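Recombination protein uvsY (Enterobacteria phage T4, PDB 4ZWS) helps the phage recombinase UvsX assemble into filaments on single-stranded DNA and displace bound gp32, and so takes part in recombination and viral DNA synthesis. Local coordinates at residues D5-D13 and L31-H39. Residues are numbered along the deposited sequence; the frame is centred on the assembly and turned at random.
Sequences DLQEELKKD and LYSKWLNKH
A knob-into-hole packing of Trp35 and a salt-bridge network beside it join segments 5-13 and 31-39, which run nearly antiparallel on helices 3-14 and 21-64. Trp35 fits among Leu6, Glu9, Leu10 and Asp13. The segment axes come no closer than 12.2 Å, and the indole spans the distance between them. CG of Trp35 is anti to its carbonyl carbon (chi1 -76°), and from there the ring reaches across to segment 5-13. CD1 of Leu10 lies over one ring face and CD of Lys38 over the opposite face, both offset toward the rim. The rim of the ring meets the backbone of segment 5-13, with CH2 of Trp35 3.6 Å from O of Leu6. NE1 of Trp35 donates to OD2 of Asp13 at 3.0 Å, close to the ring plane and on the anti lone pair. This bond, with Leu10 and Lys38 over the faces, probably helps fix the indole rotation. Lys34 NZ reaches the same OD2 of Asp13 from the syn side and also binds OE1 of Glu9 at 2.7 Å. Lys38 NZ joins OE1 of Glu9 at 3.0 Å. Both ammonium groups approach that oxygen from the same face of its carboxylate plane. The extended Glu9 chain carries its carboxylate out to them. Lys34, shared by both acids, and Lys38, at Glu9, probably favour the charged carboxylates. CD2 of Leu6 packs on CE of Lys38 at 3.5 Å, and CD2 of Leu31 lies 3.6 Å from CG of Asp13. Trp35 also packs on Ala113 and Ile117 of helix 91-135, so the indole links three helices. Leu10 also touches Leu36 of a second subunit in the heptamer.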
loop_
_atom_site.group_PDB
_atom_site.type_symbol
_atom_site.label_atom_id
_atom_site.label_comp_id
_atom_site.label_asym_id
_atom_site.label_seq_id
_atom_site.Cartn_x
_atom_site.Cartn_y
_atom_site.Cartn_z
ATOM N N ASP A 5 23.922 -20.750 -7.286
ATOM C CA ASP A 5 23.619 -21.479 -8.511
ATOM C C ASP A 5 22.516 -20.774 -9.290
ATOM O O ASP A 5 22.608 -20.627 -10.514
ATOM C CB ASP A 5 23.206 -22.919 -8.222
ATOM C CG ASP A 5 24.355 -23.777 -7.728
ATOM O OD1 ASP A 5 24.086 -24.748 -6.990
ATOM O OD2 ASP A 5 25.517 -23.505 -8.101
ATOM N N LEU A 6 21.473 -20.350 -8.580
ATOM C CA LEU A 6 20.370 -19.619 -9.198
ATOM C C LEU A 6 20.832 -18.296 -9.793
ATOM O O LEU A 6 20.455 -17.942 -10.910
ATOM C CB LEU A 6 19.253 -19.369 -8.178
ATOM C CG LEU A 6 18.544 -20.636 -7.689
ATOM C CD1 LEU A 6 17.423 -20.291 -6.724
ATOM C CD2 LEU A 6 17.992 -21.368 -8.877
ATOM N N GLN A 7 21.672 -17.581 -9.052
ATOM C CA GLN A 7 22.211 -16.318 -9.530
ATOM C C GLN A 7 22.921 -16.525 -10.855
ATOM O O GLN A 7 22.698 -15.791 -11.823
ATOM C CB GLN A 7 23.154 -15.717 -8.502
ATOM C CG GLN A 7 22.434 -15.315 -7.261
ATOM C CD GLN A 7 23.343 -14.697 -6.230
ATOM O OE1 GLN A 7 24.569 -14.836 -6.299
ATOM N NE2 GLN A 7 22.745 -14.015 -5.249
ATOM N N GLU A 8 23.758 -17.551 -10.893
ATOM C CA GLU A 8 24.509 -17.863 -12.083
ATOM C C GLU A 8 23.592 -18.315 -13.213
ATOM O O GLU A 8 23.780 -17.920 -14.371
ATOM C CB GLU A 8 25.564 -18.918 -11.762
ATOM C CG GLU A 8 26.790 -18.788 -12.633
ATOM C CD GLU A 8 27.363 -17.374 -12.622
ATOM O OE1 GLU A 8 27.409 -16.743 -11.534
ATOM O OE2 GLU A 8 27.734 -16.890 -13.720
ATOM N N GLU A 9 22.584 -19.110 -12.874
ATOM C CA GLU A 9 21.658 -19.610 -13.879
ATOM C C GLU A 9 20.853 -18.488 -14.548
ATOM O O GLU A 9 20.708 -18.476 -15.774
ATOM C CB GLU A 9 20.710 -20.632 -13.276
ATOM C CG GLU A 9 19.835 -21.292 -14.314
ATOM C CD GLU A 9 18.971 -22.400 -13.750
ATOM O OE1 GLU A 9 18.178 -22.976 -14.525
ATOM O OE2 GLU A 9 19.083 -22.699 -12.540
ATOM N N LEU A 10 20.309 -17.568 -13.749
ATOM C CA LEU A 10 19.552 -16.453 -14.304
ATOM C C LEU A 10 20.416 -15.561 -15.187
ATOM O O LEU A 10 19.977 -15.119 -16.259
ATOM C CB LEU A 10 18.939 -15.597 -13.199
ATOM C CG LEU A 10 18.050 -14.451 -13.699
ATOM C CD1 LEU A 10 16.836 -14.983 -14.435
ATOM C CD2 LEU A 10 17.642 -13.522 -12.583
ATOM N N LYS A 11 21.649 -15.323 -14.744
ATOM C CA LYS A 11 22.571 -14.459 -15.474
ATOM C C LYS A 11 22.803 -14.995 -16.871
ATOM O O LYS A 11 22.817 -14.249 -17.843
ATOM C CB LYS A 11 23.907 -14.350 -14.741
ATOM C CG LYS A 11 24.901 -13.421 -15.397
ATOM C CD LYS A 11 26.291 -13.670 -14.857
ATOM C CE LYS A 11 27.163 -12.451 -14.968
ATOM N NZ LYS A 11 28.540 -12.730 -14.477
ATOM N N LYS A 12 22.950 -16.309 -16.960
ATOM C CA LYS A 12 23.116 -16.968 -18.235
ATOM C C LYS A 12 21.822 -16.861 -19.048
ATOM O O LYS A 12 21.864 -16.568 -20.240
ATOM C CB LYS A 12 23.559 -18.419 -17.995
ATOM C CG LYS A 12 23.676 -19.305 -19.212
ATOM C CD LYS A 12 24.082 -20.718 -18.802
ATOM C CE LYS A 12 23.158 -21.329 -17.718
ATOM N NZ LYS A 12 21.708 -21.483 -18.075
ATOM N N ASP A 13 20.678 -17.045 -18.389
ATOM C CA ASP A 13 19.370 -17.093 -19.057
ATOM C C ASP A 13 18.925 -15.789 -19.720
ATOM O O ASP A 13 18.309 -15.811 -20.785
ATOM C CB ASP A 13 18.287 -17.497 -18.056
ATOM C CG ASP A 13 18.243 -18.989 -17.789
ATOM O OD1 ASP A 13 18.893 -19.764 -18.527
ATOM O OD2 ASP A 13 17.583 -19.377 -16.797
ATOM N N LEU A 31 11.612 -19.987 -20.598
ATOM C CA LEU A 31 12.348 -19.550 -19.417
ATOM C C LEU A 31 11.427 -19.182 -18.269
ATOM O O LEU A 31 11.675 -19.558 -17.125
ATOM C CB LEU A 31 13.237 -18.352 -19.736
ATOM C CG LEU A 31 14.461 -18.600 -20.602
ATOM C CD1 LEU A 31 15.149 -17.279 -20.881
ATOM C CD2 LEU A 31 15.393 -19.530 -19.872
ATOM N N TYR A 32 10.347 -18.479 -18.584
ATOM C CA TYR A 32 9.413 -18.078 -17.558
ATOM C C TYR A 32 8.828 -19.321 -16.911
ATOM O O TYR A 32 8.832 -19.475 -15.684
ATOM C CB TYR A 32 8.305 -17.229 -18.156
ATOM C CG TYR A 32 7.469 -16.496 -17.135
ATOM C CD1 TYR A 32 6.276 -17.046 -16.687
ATOM C CD2 TYR A 32 7.887 -15.287 -16.582
ATOM C CE1 TYR A 32 5.508 -16.416 -15.752
ATOM C CE2 TYR A 32 7.107 -14.633 -15.642
ATOM C CZ TYR A 32 5.917 -15.211 -15.231
ATOM O OH TYR A 32 5.111 -14.608 -14.295
ATOM N N SER A 33 8.401 -20.242 -17.763
ATOM C CA SER A 33 7.885 -21.525 -17.322
ATOM C C SER A 33 8.898 -22.249 -16.407
ATOM O O SER A 33 8.524 -22.776 -15.358
ATOM C CB SER A 33 7.504 -22.356 -18.536
ATOM O OG SER A 33 7.233 -23.676 -18.159
ATOM N N LYS A 34 10.173 -22.264 -16.806
ATOM C CA LYS A 34 11.225 -22.939 -16.045
ATOM C C LYS A 34 11.328 -22.374 -14.631
ATOM O O LYS A 34 11.375 -23.117 -13.654
ATOM C CB LYS A 34 12.583 -22.791 -16.719
ATOM C CG LYS A 34 13.618 -23.775 -16.200
ATOM C CD LYS A 34 14.916 -23.095 -15.844
ATOM C CE LYS A 34 15.619 -22.503 -17.021
ATOM N NZ LYS A 34 16.799 -21.741 -16.550
ATOM N N TRP A 35 11.379 -21.049 -14.536
ATOM C CA TRP A 35 11.519 -20.381 -13.247
ATOM C C TRP A 35 10.215 -20.416 -12.459
ATOM O O TRP A 35 10.226 -20.402 -11.235
ATOM C CB TRP A 35 12.008 -18.943 -13.432
ATOM C CG TRP A 35 13.474 -18.878 -13.754
ATOM C CD1 TRP A 35 14.038 -18.841 -14.990
ATOM C CD2 TRP A 35 14.558 -18.839 -12.817
ATOM N NE1 TRP A 35 15.404 -18.781 -14.887
ATOM C CE2 TRP A 35 15.748 -18.779 -13.561
ATOM C CE3 TRP A 35 14.636 -18.847 -11.425
ATOM C CZ2 TRP A 35 17.002 -18.731 -12.959
ATOM C CZ3 TRP A 35 15.887 -18.798 -10.827
ATOM C CH2 TRP A 35 17.050 -18.741 -11.595
ATOM N N LEU A 36 9.091 -20.495 -13.158
ATOM C CA LEU A 36 7.827 -20.663 -12.471
ATOM C C LEU A 36 7.833 -21.989 -11.725
ATOM O O LEU A 36 7.378 -22.056 -10.583
ATOM C CB LEU A 36 6.671 -20.588 -13.462
ATOM C CG LEU A 36 5.270 -20.508 -12.870
ATOM C CD1 LEU A 36 5.166 -19.383 -11.854
ATOM C CD2 LEU A 36 4.301 -20.271 -14.000
ATOM N N ASN A 37 8.417 -23.014 -12.340
ATOM C CA ASN A 37 8.573 -24.326 -11.700
ATOM C C ASN A 37 9.524 -24.341 -10.516
ATOM O O ASN A 37 9.241 -24.996 -9.518
ATOM C CB ASN A 37 9.009 -25.360 -12.724
ATOM C CG ASN A 37 7.908 -25.687 -13.681
ATOM O OD1 ASN A 37 6.746 -25.391 -13.400
ATOM N ND2 ASN A 37 8.256 -26.245 -14.841
ATOM N N LYS A 38 10.650 -23.643 -10.629
ATOM C CA LYS A 38 11.562 -23.517 -9.500
ATOM C C LYS A 38 10.788 -22.963 -8.310
ATOM O O LYS A 38 10.785 -23.554 -7.237
ATOM C CB LYS A 38 12.739 -22.602 -9.833
ATOM C CG LYS A 38 13.796 -23.226 -10.705
ATOM C CD LYS A 38 14.867 -22.205 -11.058
ATOM C CE LYS A 38 16.160 -22.859 -11.523
ATOM N NZ LYS A 38 15.984 -23.767 -12.689
ATOM N N HIS A 39 10.096 -21.853 -8.547
ATOM C CA HIS A 39 9.311 -21.128 -7.548
ATOM C C HIS A 39 8.285 -22.056 -6.900
ATOM O O HIS A 39 8.138 -22.108 -5.685
ATOM C CB HIS A 39 8.647 -19.929 -8.233
ATOM C CG HIS A 39 7.900 -19.010 -7.317
ATOM N ND1 HIS A 39 6.583 -19.211 -6.965
ATOM C CD2 HIS A 39 8.273 -17.854 -6.718
ATOM C CE1 HIS A 39 6.185 -18.232 -6.175
ATOM N NE2 HIS A 39 7.191 -17.394 -6.008
#